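Side-chain contacts in nicastrin (Dictyostelium purpureum, PDB 4R12), which is probably an essential subunit of gamma-secretase, the complex that cleaves membrane proteins such as Notch receptors and the amyloid precursor within the membrane: residues S237-V242 with E420-S425; C468-I471 with T475-L478; N483-V488 with F572-W577; L508-T513 with L532-Q537. All blocks are in the same frame, centred on the assembly; numbering follows the deposited sequence.

Interaction 1 (S237-V242 with E420-S425)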
loop_
_atom_site.group_PDB
_atom_site.type_symbol
_atom_site.label_atom_id
_atom_site.label_comp_id
_atom_site.label_asym_id
_atom_site.label_seq_id
_atom_site.Cartn_x
_atom_site.Cartn_y
_atom_site.Cartn_z
ATOM N N SER A 237 -1.881 0.013 -6.201
ATOM C CA SER A 237 -2.177 1.269 -5.508
ATOM C C SER A 237 -1.498 2.517 -6.094
ATOM O O SER A 237 -2.131 3.555 -6.249
ATOM C CB SER A 237 -1.755 1.171 -4.035
ATOM O OG SER A 237 -2.402 0.106 -3.353
ATOM N N SER A 238 -0.196 2.433 -6.359
ATOM C CA SER A 238 0.586 3.660 -6.461
ATOM C C SER A 238 0.346 4.424 -7.770
ATOM O O SER A 238 0.510 5.653 -7.806
ATOM C CB SER A 238 2.077 3.349 -6.254
ATOM O OG SER A 238 2.587 2.510 -7.270
ATOM N N PHE A 239 -0.075 3.741 -8.839
ATOM C CA PHE A 239 -0.482 4.493 -10.034
ATOM C C PHE A 239 -1.634 5.437 -9.663
ATOM O O PHE A 239 -1.570 6.643 -9.958
ATOM C CB PHE A 239 -0.873 3.551 -11.188
ATOM C CG PHE A 239 -1.192 4.251 -12.502
ATOM C CD1 PHE A 239 -2.415 4.887 -12.701
ATOM C CD2 PHE A 239 -0.297 4.198 -13.564
ATOM C CE1 PHE A 239 -2.716 5.496 -13.918
ATOM C CE2 PHE A 239 -0.605 4.796 -14.783
ATOM C CZ PHE A 239 -1.807 5.447 -14.960
ATOM N N ALA A 240 -2.670 4.907 -9.003
ATOM C CA ALA A 240 -3.779 5.729 -8.527
ATOM C C ALA A 240 -3.341 6.803 -7.522
ATOM O O ALA A 240 -3.834 7.933 -7.558
ATOM C CB ALA A 240 -4.896 4.842 -7.903
ATOM N N THR A 241 -2.412 6.462 -6.633
ATOM C CA THR A 241 -1.905 7.469 -5.700
ATOM C C THR A 241 -1.283 8.664 -6.439
ATOM O O THR A 241 -1.561 9.821 -6.114
ATOM C CB THR A 241 -0.877 6.861 -4.737
ATOM O OG1 THR A 241 -1.487 5.765 -4.040
ATOM C CG2 THR A 241 -0.396 7.914 -3.733
ATOM N N VAL A 242 -0.454 8.381 -7.440
ATOM C CA VAL A 242 0.128 9.438 -8.272
ATOM C C VAL A 242 -0.958 10.237 -8.981
ATOM O O VAL A 242 -0.916 11.488 -9.061
ATOM C CB VAL A 242 1.086 8.838 -9.325
ATOM C CG1 VAL A 242 1.510 9.890 -10.339
ATOM C CG2 VAL A 242 2.309 8.246 -8.639
ATOM N N GLU A 420 6.920 -1.062 -15.127
ATOM C CA GLU A 420 6.680 -1.752 -16.392
ATOM C C GLU A 420 5.354 -2.513 -16.412
ATOM O O GLU A 420 4.958 -3.067 -17.439
ATOM C CB GLU A 420 7.840 -2.698 -16.695
ATOM C CG GLU A 420 9.105 -1.928 -17.034
ATOM C CD GLU A 420 10.243 -2.818 -17.463
ATOM O OE1 GLU A 420 10.118 -4.055 -17.345
ATOM O OE2 GLU A 420 11.267 -2.271 -17.922
ATOM N N ASN A 421 4.658 -2.516 -15.284
ATOM C CA ASN A 421 3.379 -3.200 -15.190
ATOM C C ASN A 421 2.203 -2.247 -15.401
ATOM O O ASN A 421 1.059 -2.671 -15.373
ATOM C CB ASN A 421 3.247 -3.898 -13.823
ATOM C CG ASN A 421 2.066 -4.877 -13.761
ATOM O OD1 ASN A 421 1.864 -5.677 -14.669
ATOM N ND2 ASN A 421 1.293 -4.814 -12.678
ATOM N N VAL A 422 2.473 -0.955 -15.588
ATOM C CA VAL A 422 1.384 0.007 -15.756
ATOM C C VAL A 422 1.596 0.844 -17.011
ATOM O O VAL A 422 2.691 0.857 -17.564
ATOM C CB VAL A 422 1.241 0.949 -14.543
ATOM C CG1 VAL A 422 0.585 0.214 -13.358
ATOM C CG2 VAL A 422 2.613 1.520 -14.145
ATOM N N LEU A 423 0.539 1.525 -17.458
ATOM C CA LEU A 423 0.581 2.295 -18.697
ATOM C C LEU A 423 0.773 3.787 -18.437
ATOM O O LEU A 423 -0.197 4.559 -18.403
ATOM C CB LEU A 423 -0.706 2.070 -19.508
ATOM C CG LEU A 423 -0.918 0.662 -20.075
ATOM C CD1 LEU A 423 -2.280 0.558 -20.801
ATOM C CD2 LEU A 423 0.216 0.289 -21.014
ATOM N N GLY A 424 2.029 4.200 -18.280
ATOM C CA GLY A 424 2.338 5.608 -18.116
ATOM C C GLY A 424 1.692 6.493 -19.179
ATOM O O GLY A 424 1.332 7.642 -18.913
ATOM N N SER A 425 1.533 5.967 -20.389
ATOM C CA SER A 425 0.944 6.747 -21.468
ATOM C C SER A 425 -0.528 7.133 -21.231
ATOM O O SER A 425 -1.054 8.018 -21.918
ATOM C CB SER A 425 1.067 5.984 -22.792
ATOM O OG SER A 425 0.305 4.787 -22.758
#
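F239 and V422 are the residues whose backbones come nearest each other here, with F239 CA 7.5 Å from V422 CA. Residues 237-242 are helical and belong to helix 234-252. Residues 420-425 are an irregular loop leading into helix 427-441. Both lie in the large lobe of nicastrin, which has the fold of the zinc aminopeptidases of the M28 family. No hydrogen bond joins the two segments, so the contact is one of packing.

F239 carries most of it. Its CG is anti to the backbone N (chi1 -175°), and the ring is carried off the helix to the loop. The side chains of F239 and V422 run alongside, pointing opposite ways. CD2 of F239 lies 3.7 Å from V422 CB, with both methyls of V422 a little farther from the same ring atom. Y459 of helix 452-463 touches both side chains, and L427 and I430 of helix 427-441 add to the apolar surroundings of F239. The loop is also held by backbone hydrogen bonding between L423 and G329. Beyond V422 the ring meets backbone: L423 O lies at the edge of the F239 ring, near its plane, 3.7 Å from CE2.

Interaction 2 (C468-I471 with T475-L478)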
loop_
_atom_site.group_PDB
_atom_site.type_symbol
_atom_site.label_atom_id
_atom_site.label_comp_id
_atom_site.label_asym_id
_atom_site.label_seq_id
_atom_site.Cartn_x
_atom_site.Cartn_y
_atom_site.Cartn_z
ATOM N N CYS A 468 11.966 12.001 -4.920
ATOM C CA CYS A 468 11.361 13.306 -5.213
ATOM C C CYS A 468 10.923 14.051 -3.955
ATOM O O CYS A 468 10.652 13.442 -2.924
ATOM C CB CYS A 468 10.154 13.144 -6.136
ATOM S SG CYS A 468 8.700 12.363 -5.349
ATOM N N PHE A 469 10.880 15.377 -4.059
ATOM C CA PHE A 469 10.340 16.264 -3.026
ATOM C C PHE A 469 10.952 16.074 -1.654
ATOM O O PHE A 469 10.300 16.301 -0.634
ATOM C CB PHE A 469 8.824 16.099 -2.927
ATOM C CG PHE A 469 8.116 16.499 -4.176
ATOM C CD1 PHE A 469 8.278 17.778 -4.693
ATOM C CD2 PHE A 469 7.326 15.597 -4.861
ATOM C CE1 PHE A 469 7.642 18.155 -5.863
ATOM C CE2 PHE A 469 6.677 15.964 -6.021
ATOM C CZ PHE A 469 6.842 17.251 -6.527
ATOM N N ASN A 470 12.218 15.693 -1.620
ATOM C CA ASN A 470 12.856 15.493 -0.334
ATOM C C ASN A 470 13.032 16.831 0.396
ATOM O O ASN A 470 13.222 16.845 1.607
ATOM C CB ASN A 470 14.198 14.785 -0.501
ATOM C CG ASN A 470 14.773 14.323 0.819
ATOM O OD1 ASN A 470 15.756 14.875 1.299
ATOM N ND2 ASN A 470 14.154 13.304 1.418
ATOM N N ILE A 471 12.931 17.941 -0.344
ATOM C CA ILE A 471 12.967 19.277 0.256
ATOM C C ILE A 471 11.838 19.454 1.278
ATOM O O ILE A 471 11.934 20.293 2.173
ATOM C CB ILE A 471 12.872 20.395 -0.807
ATOM C CG1 ILE A 471 13.294 21.748 -0.214
ATOM C CG2 ILE A 471 11.477 20.474 -1.417
ATOM C CD1 ILE A 471 13.435 22.860 -1.242
ATOM N N THR A 475 14.254 13.860 6.614
ATOM C CA THR A 475 15.163 12.722 6.499
ATOM C C THR A 475 15.263 12.285 5.038
ATOM O O THR A 475 14.427 12.659 4.225
ATOM C CB THR A 475 14.689 11.514 7.360
ATOM O OG1 THR A 475 13.329 11.181 7.031
ATOM C CG2 THR A 475 14.769 11.842 8.842
ATOM N N TYR A 476 16.291 11.505 4.714
ATOM C CA TYR A 476 16.383 10.843 3.416
ATOM C C TYR A 476 15.936 9.382 3.573
ATOM O O TYR A 476 16.258 8.759 4.578
ATOM C CB TYR A 476 17.808 10.913 2.872
ATOM C CG TYR A 476 17.874 10.796 1.366
ATOM C CD1 TYR A 476 17.970 9.552 0.742
ATOM C CD2 TYR A 476 17.813 11.931 0.563
ATOM C CE1 TYR A 476 18.012 9.445 -0.641
ATOM C CE2 TYR A 476 17.857 11.835 -0.820
ATOM C CZ TYR A 476 17.959 10.592 -1.417
ATOM O OH TYR A 476 18.004 10.506 -2.796
ATOM N N PRO A 477 15.187 8.834 2.593
ATOM C CA PRO A 477 14.731 7.444 2.771
ATOM C C PRO A 477 15.872 6.410 2.736
ATOM O O PRO A 477 16.746 6.499 1.885
ATOM C CB PRO A 477 13.768 7.232 1.583
ATOM C CG PRO A 477 14.203 8.224 0.551
ATOM C CD PRO A 477 14.684 9.430 1.339
ATOM N N LEU A 478 15.848 5.445 3.647
ATOM C CA LEU A 478 16.846 4.367 3.664
ATOM C C LEU A 478 16.747 3.466 2.426
ATOM O O LEU A 478 17.749 2.971 1.913
ATOM C CB LEU A 478 16.688 3.531 4.931
ATOM C CG LEU A 478 16.882 4.309 6.242
ATOM C CD1 LEU A 478 16.551 3.455 7.466
ATOM C CD2 LEU A 478 18.303 4.871 6.330
#
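N470 reaches across to T475 and makes the one hydrogen bond between these two short segments. ND2 of N470 donates to T475 O at 2.9 Å, with an N-H...O angle of 155°. The donor sits a little out of the carbonyl plane of T475. The same ND2 also bonds to the hydroxyl of Y500, so two partners grip the amide nitrogen and fix which way round the amide sits. With chi1 at -169°, N470 turns its amide away from the short 3-10 segment toward the returning chain.

The remaining contacts are van der Waals. OD1 of N470 lies 3.7 Å from Y476 CD2. The N470 side chain lies roughly perpendicular to that of Y476, with amide and ring planes 57° apart. P477 CD comes within 3.9 Å of N470 ND2, and it also sits over one face of the Y476 ring, offset toward the rim. The hydroxyl of Y476 turns elsewhere, to a weak hydrogen bond with E480.

The contact closes a short loop of the chain after helix 452-463. The disulfide from C468 to C461 ties the start of the loop to that helix. On helix 500-512, Y500 packs on T475 and P477, while F469 touches L508, so the loop lies against both helices.

Interaction 3 (N483-V488 with F572-W577)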
loop_
_atom_site.group_PDB
_atom_site.type_symbol
_atom_site.label_atom_id
_atom_site.label_comp_id
_atom_site.label_asym_id
_atom_site.label_seq_id
_atom_site.Cartn_x
_atom_site.Cartn_y
_atom_site.Cartn_z
ATOM N N ASN A 483 8.045 1.746 -1.501
ATOM C CA ASN A 483 7.322 0.616 -0.929
ATOM C C ASN A 483 6.243 1.111 0.020
ATOM O O ASN A 483 6.521 1.874 0.933
ATOM C CB ASN A 483 8.281 -0.359 -0.226
ATOM C CG ASN A 483 9.088 0.290 0.900
ATOM O OD1 ASN A 483 8.898 -0.036 2.077
ATOM N ND2 ASN A 483 10.028 1.167 0.541
ATOM N N PHE A 484 5.006 0.689 -0.219
ATOM C CA PHE A 484 3.853 1.264 0.477
ATOM C C PHE A 484 3.150 0.272 1.409
ATOM O O PHE A 484 2.008 0.492 1.821
ATOM C CB PHE A 484 2.858 1.826 -0.558
ATOM C CG PHE A 484 3.443 2.951 -1.379
ATOM C CD1 PHE A 484 3.419 4.254 -0.897
ATOM C CD2 PHE A 484 4.041 2.705 -2.606
ATOM C CE1 PHE A 484 3.975 5.304 -1.632
ATOM C CE2 PHE A 484 4.599 3.753 -3.345
ATOM C CZ PHE A 484 4.558 5.051 -2.846
ATOM N N TYR A 485 3.836 -0.808 1.761
ATOM C CA TYR A 485 3.315 -1.671 2.824
ATOM C C TYR A 485 3.160 -0.802 4.073
ATOM O O TYR A 485 4.040 -0.007 4.389
ATOM C CB TYR A 485 4.250 -2.853 3.068
ATOM C CG TYR A 485 4.000 -3.561 4.381
ATOM C CD1 TYR A 485 2.765 -4.127 4.661
ATOM C CD2 TYR A 485 5.019 -3.689 5.323
ATOM C CE1 TYR A 485 2.540 -4.796 5.866
ATOM C CE2 TYR A 485 4.807 -4.356 6.529
ATOM C CZ TYR A 485 3.561 -4.899 6.791
ATOM O OH TYR A 485 3.336 -5.558 7.970
ATOM N N SER A 486 2.026 -0.918 4.758
ATOM C CA SER A 486 1.712 -0.026 5.870
ATOM C C SER A 486 2.682 -0.148 7.049
ATOM O O SER A 486 2.848 0.798 7.816
ATOM C CB SER A 486 0.283 -0.296 6.377
ATOM O OG SER A 486 0.210 -1.579 6.973
ATOM N N SER A 487 3.303 -1.316 7.185
ATOM C CA SER A 487 4.121 -1.633 8.363
ATOM C C SER A 487 3.246 -1.571 9.621
ATOM O O SER A 487 2.031 -1.835 9.555
ATOM C CB SER A 487 5.345 -0.689 8.462
ATOM O OG SER A 487 6.194 -1.045 9.529
ATOM N N VAL A 488 3.845 -1.257 10.766
ATOM C CA VAL A 488 3.127 -1.366 12.032
ATOM C C VAL A 488 2.608 -0.030 12.546
ATOM O O VAL A 488 3.195 1.028 12.303
ATOM C CB VAL A 488 4.006 -2.027 13.119
ATOM C CG1 VAL A 488 4.302 -3.466 12.728
ATOM C CG2 VAL A 488 5.300 -1.249 13.341
ATOM N N PHE A 572 -3.923 -8.731 12.478
ATOM C CA PHE A 572 -2.601 -8.928 11.892
ATOM C C PHE A 572 -1.586 -8.207 12.751
ATOM O O PHE A 572 -1.761 -7.032 13.066
ATOM C CB PHE A 572 -2.526 -8.407 10.450
ATOM C CG PHE A 572 -3.460 -9.103 9.517
ATOM C CD1 PHE A 572 -3.071 -10.261 8.871
ATOM C CD2 PHE A 572 -4.726 -8.611 9.293
ATOM C CE1 PHE A 572 -3.935 -10.908 7.993
ATOM C CE2 PHE A 572 -5.589 -9.263 8.432
ATOM C CZ PHE A 572 -5.191 -10.411 7.787
ATOM N N THR A 573 -0.533 -8.917 13.137
ATOM C CA THR A 573 0.500 -8.340 13.980
ATOM C C THR A 573 1.862 -8.755 13.465
ATOM O O THR A 573 2.190 -9.946 13.417
ATOM C CB THR A 573 0.376 -8.785 15.464
ATOM O OG1 THR A 573 0.530 -10.208 15.553
ATOM C CG2 THR A 573 -0.966 -8.367 16.051
ATOM N N GLU A 574 2.667 -7.768 13.101
ATOM C CA GLU A 574 3.972 -8.046 12.535
ATOM C C GLU A 574 5.000 -8.266 13.630
ATOM O O GLU A 574 5.057 -7.502 14.600
ATOM C CB GLU A 574 4.413 -6.899 11.633
ATOM C CG GLU A 574 5.819 -7.052 11.076
ATOM C CD GLU A 574 6.179 -5.887 10.177
ATOM O OE1 GLU A 574 6.936 -4.993 10.616
ATOM O OE2 GLU A 574 5.682 -5.864 9.041
ATOM N N SER A 575 5.803 -9.311 13.471
ATOM C CA SER A 575 6.902 -9.583 14.400
ATOM C C SER A 575 7.833 -8.395 14.562
ATOM O O SER A 575 8.164 -7.721 13.575
ATOM C CB SER A 575 7.720 -10.776 13.918
ATOM O OG SER A 575 8.831 -10.997 14.771
ATOM N N ASN A 576 8.265 -8.149 15.799
ATOM C CA ASN A 576 9.417 -7.278 16.045
ATOM C C ASN A 576 10.671 -7.991 15.575
ATOM O O ASN A 576 10.713 -9.223 15.546
ATOM C CB ASN A 576 9.583 -6.923 17.534
ATOM C CG ASN A 576 8.421 -6.111 18.095
ATOM O OD1 ASN A 576 7.666 -5.487 17.356
ATOM N ND2 ASN A 576 8.282 -6.119 19.418
ATOM N N TRP A 577 11.694 -7.225 15.208
ATOM C CA TRP A 577 13.016 -7.800 14.986
ATOM C C TRP A 577 14.123 -6.787 15.271
ATOM O O TRP A 577 13.912 -5.571 15.171
ATOM C CB TRP A 577 13.139 -8.335 13.558
ATOM C CG TRP A 577 13.046 -7.294 12.479
ATOM C CD1 TRP A 577 14.038 -6.440 12.069
ATOM C CD2 TRP A 577 11.911 -7.020 11.648
ATOM N NE1 TRP A 577 13.577 -5.647 11.041
ATOM C CE2 TRP A 577 12.278 -5.983 10.766
ATOM C CE3 TRP A 577 10.618 -7.543 11.569
ATOM C CZ2 TRP A 577 11.398 -5.462 9.815
ATOM C CZ3 TRP A 577 9.745 -7.023 10.623
ATOM C CH2 TRP A 577 10.142 -5.991 9.760
HETATM O O HOH W 1 7.587 -3.229 8.873
#
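E574 of strand 572-575 reaches Y485 and V488 in the loop 483-488, and these three residues bury most of the contact. The Y485 hydroxyl donates a short hydrogen bond to E574 OE2, 2.6 Å from OH to OE2. OE2 lies at the edge of the tyrosine ring, in its plane. The hydroxyl meets OE2 from above the carboxylate, 39° out of its plane. A fully extended E574 chain (chi1 176°) takes the carboxylate straight out from the strand to the loop.

V488 packs alongside that chain. Its CG1 lies 3.6 Å from E574 CB and 3.7 Å from E574 OE1. The other oxygen, OE1, accepts a hydrogen bond of 2.6 Å from a water, which is also bonded to S487 OG at 2.7 Å. Each carboxylate oxygen therefore has its own link to the loop, one direct and one through water. An alanine in place of E574 would probably leave the Y485 hydroxyl and the water without this acceptor and open a gap beside V488.

S487 N lies over the centre of one face of the Y485 ring. I27 of strand 21-29 touches both Y485 and E574. The contact fixes the 483-488 loop to an inner strand of an antiparallel part of the fold, for strand 572-575 pairs antiparallel with both strand 21-29 and strand 192-203.

Interaction 4 (L508-T513 with L532-Q537)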
loop_
_atom_site.group_PDB
_atom_site.type_symbol
_atom_site.label_atom_id
_atom_site.label_comp_id
_atom_site.label_asym_id
_atom_site.label_seq_id
_atom_site.Cartn_x
_atom_site.Cartn_y
_atom_site.Cartn_z
ATOM N N LEU A 508 3.462 16.257 1.280
ATOM C CA LEU A 508 3.197 16.702 -0.082
ATOM C C LEU A 508 1.731 17.142 -0.254
ATOM O O LEU A 508 1.461 18.216 -0.790
ATOM C CB LEU A 508 3.555 15.592 -1.083
ATOM C CG LEU A 508 3.303 15.902 -2.557
ATOM C CD1 LEU A 508 4.165 17.107 -3.018
ATOM C CD2 LEU A 508 3.560 14.655 -3.427
ATOM N N LEU A 509 0.794 16.324 0.223
ATOM C CA LEU A 509 -0.636 16.650 0.144
ATOM C C LEU A 509 -0.938 17.933 0.919
ATOM O O LEU A 509 -1.674 18.794 0.444
ATOM C CB LEU A 509 -1.494 15.500 0.695
ATOM C CG LEU A 509 -3.023 15.665 0.691
ATOM C CD1 LEU A 509 -3.524 15.942 -0.716
ATOM C CD2 LEU A 509 -3.713 14.427 1.245
ATOM N N TYR A 510 -0.383 18.028 2.125
ATOM C CA TYR A 510 -0.533 19.219 2.959
ATOM C C TYR A 510 -0.080 20.464 2.186
ATOM O O TYR A 510 -0.779 21.476 2.143
ATOM C CB TYR A 510 0.273 19.059 4.256
ATOM C CG TYR A 510 0.022 20.129 5.305
ATOM C CD1 TYR A 510 0.613 21.393 5.207
ATOM C CD2 TYR A 510 -0.803 19.874 6.403
ATOM C CE1 TYR A 510 0.377 22.372 6.167
ATOM C CE2 TYR A 510 -1.045 20.849 7.368
ATOM C CZ TYR A 510 -0.450 22.092 7.246
ATOM O OH TYR A 510 -0.684 23.062 8.197
ATOM N N SER A 511 1.087 20.375 1.554
ATOM C CA SER A 511 1.642 21.504 0.826
ATOM C C SER A 511 0.808 21.892 -0.401
ATOM O O SER A 511 0.551 23.076 -0.627
ATOM C CB SER A 511 3.085 21.193 0.399
ATOM O OG SER A 511 3.605 22.259 -0.367
ATOM N N ILE A 512 0.379 20.904 -1.190
ATOM C CA ILE A 512 -0.322 21.210 -2.438
ATOM C C ILE A 512 -1.655 21.901 -2.165
ATOM O O ILE A 512 -2.121 22.732 -2.943
ATOM C CB ILE A 512 -0.586 19.938 -3.257
ATOM C CG1 ILE A 512 0.709 19.418 -3.863
ATOM C CG2 ILE A 512 -1.576 20.207 -4.386
ATOM C CD1 ILE A 512 0.474 17.997 -4.427
ATOM N N THR A 513 -2.258 21.561 -1.038
ATOM C CA THR A 513 -3.583 22.068 -0.712
ATOM C C THR A 513 -3.547 23.269 0.239
ATOM O O THR A 513 -4.582 23.693 0.739
ATOM C CB THR A 513 -4.441 20.952 -0.084
ATOM O OG1 THR A 513 -3.769 20.435 1.064
ATOM C CG2 THR A 513 -4.661 19.798 -1.084
ATOM N N LEU A 532 2.204 23.902 9.955
ATOM C CA LEU A 532 3.408 23.089 9.907
ATOM C C LEU A 532 4.554 23.919 9.350
ATOM O O LEU A 532 4.338 24.880 8.617
ATOM C CB LEU A 532 3.199 21.838 9.050
ATOM C CG LEU A 532 2.122 20.855 9.520
ATOM C CD1 LEU A 532 2.080 19.633 8.581
ATOM C CD2 LEU A 532 2.338 20.446 10.978
ATOM N N CYS A 533 5.773 23.541 9.699
ATOM C CA CYS A 533 6.939 24.258 9.215
ATOM C C CYS A 533 7.527 23.630 7.947
ATOM O O CYS A 533 7.858 22.438 7.907
ATOM C CB CYS A 533 7.998 24.329 10.307
ATOM S SG CYS A 533 9.415 25.326 9.809
ATOM N N TYR A 534 7.643 24.447 6.907
ATOM C CA TYR A 534 8.316 24.069 5.672
ATOM C C TYR A 534 9.418 25.077 5.377
ATOM O O TYR A 534 9.124 26.177 4.899
ATOM C CB TYR A 534 7.350 24.035 4.487
ATOM C CG TYR A 534 6.343 22.909 4.484
ATOM C CD1 TYR A 534 5.242 22.932 5.331
ATOM C CD2 TYR A 534 6.470 21.847 3.594
ATOM C CE1 TYR A 534 4.302 21.912 5.303
ATOM C CE2 TYR A 534 5.540 20.833 3.559
ATOM C CZ TYR A 534 4.460 20.868 4.412
ATOM O OH TYR A 534 3.547 19.850 4.370
ATOM N N SER A 535 10.664 24.719 5.678
ATOM C CA SER A 535 11.815 25.543 5.283
ATOM C C SER A 535 11.662 27.012 5.689
ATOM O O SER A 535 11.837 27.911 4.858
ATOM C CB SER A 535 12.030 25.464 3.762
ATOM O OG SER A 535 12.250 24.130 3.341
ATOM N N GLY A 536 11.287 27.254 6.942
ATOM C CA GLY A 536 11.131 28.610 7.450
ATOM C C GLY A 536 9.778 29.266 7.215
ATOM O O GLY A 536 9.562 30.410 7.635
ATOM N N GLN A 537 8.881 28.568 6.527
ATOM C CA GLN A 537 7.508 29.034 6.370
ATOM C C GLN A 537 6.572 28.262 7.286
ATOM O O GLN A 537 6.675 27.035 7.378
ATOM C CB GLN A 537 7.030 28.872 4.924
ATOM C CG GLN A 537 7.920 29.531 3.874
ATOM C CD GLN A 537 7.684 31.021 3.765
ATOM O OE1 GLN A 537 8.619 31.801 3.842
ATOM N NE2 GLN A 537 6.428 31.422 3.589
#
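Y510 and S511 of helix 500-512 meet L532 and Y534 of a small three-stranded antiparallel sheet. The segments 508-512 and 532-534 run nearly at right angles, 88° apart. L532 CD1 makes a CH-pi contact over the centre of one face of the Y510 ring, 3.6 Å from the centroid. The planes of Y510 and Y534 are only 21° apart, but the rings are offset, with centroids 6.0 Å apart, so little of one covers the other. S511 CB touches Y534 CE2 at 4.0 Å.

A chi1 of -171° swings the Y510 ring away from its own N and over to the sheet. Y510 OH bonds to V539 O on the neighbouring strand, and Y534 OH to R507 O of the helix, so each ring is held at its far end by the opposite element. A leucine in place of Y510 takes away the ring and its hydroxyl, and would probably leave V539 O without this donor and L532 CD1 without a face to rest on.

Further out, the R507 guanidinium bonds to C533 O. C533 is joined to C522 by a disulfide, and L532 touches D525, a residue of the calcium site. A type I' turn from Y534 to Q537 connects the two strands as a beta hairpin. It is closed by Q537 N bonding to Y534 O at 2.9 Å and Y534 N to Q537 O at 2.8 Å.

In the fold
Interaction 1 closes first and spans the longest separation, 178 residues, joining helix 234-252 of the large lobe to the loop before helix 427-441. Interaction 2 follows in series and closes a short loop after helix 452-463. Interaction 3 then opens farther along the loop between helix 452-463 and strand 495-496, and ends on strand 572-575. Interaction 4 is nested inside the loop it closes, and ties helix 500-512 to the small sheet near the calcium ion. Interactions 1 and 3 touch through S238 and F484. Interactions 2 and 4, with centres about 14 Å apart, touch where I471 O lies 4.0 Å from S535 OG. Interactions 3 and 4 do not touch.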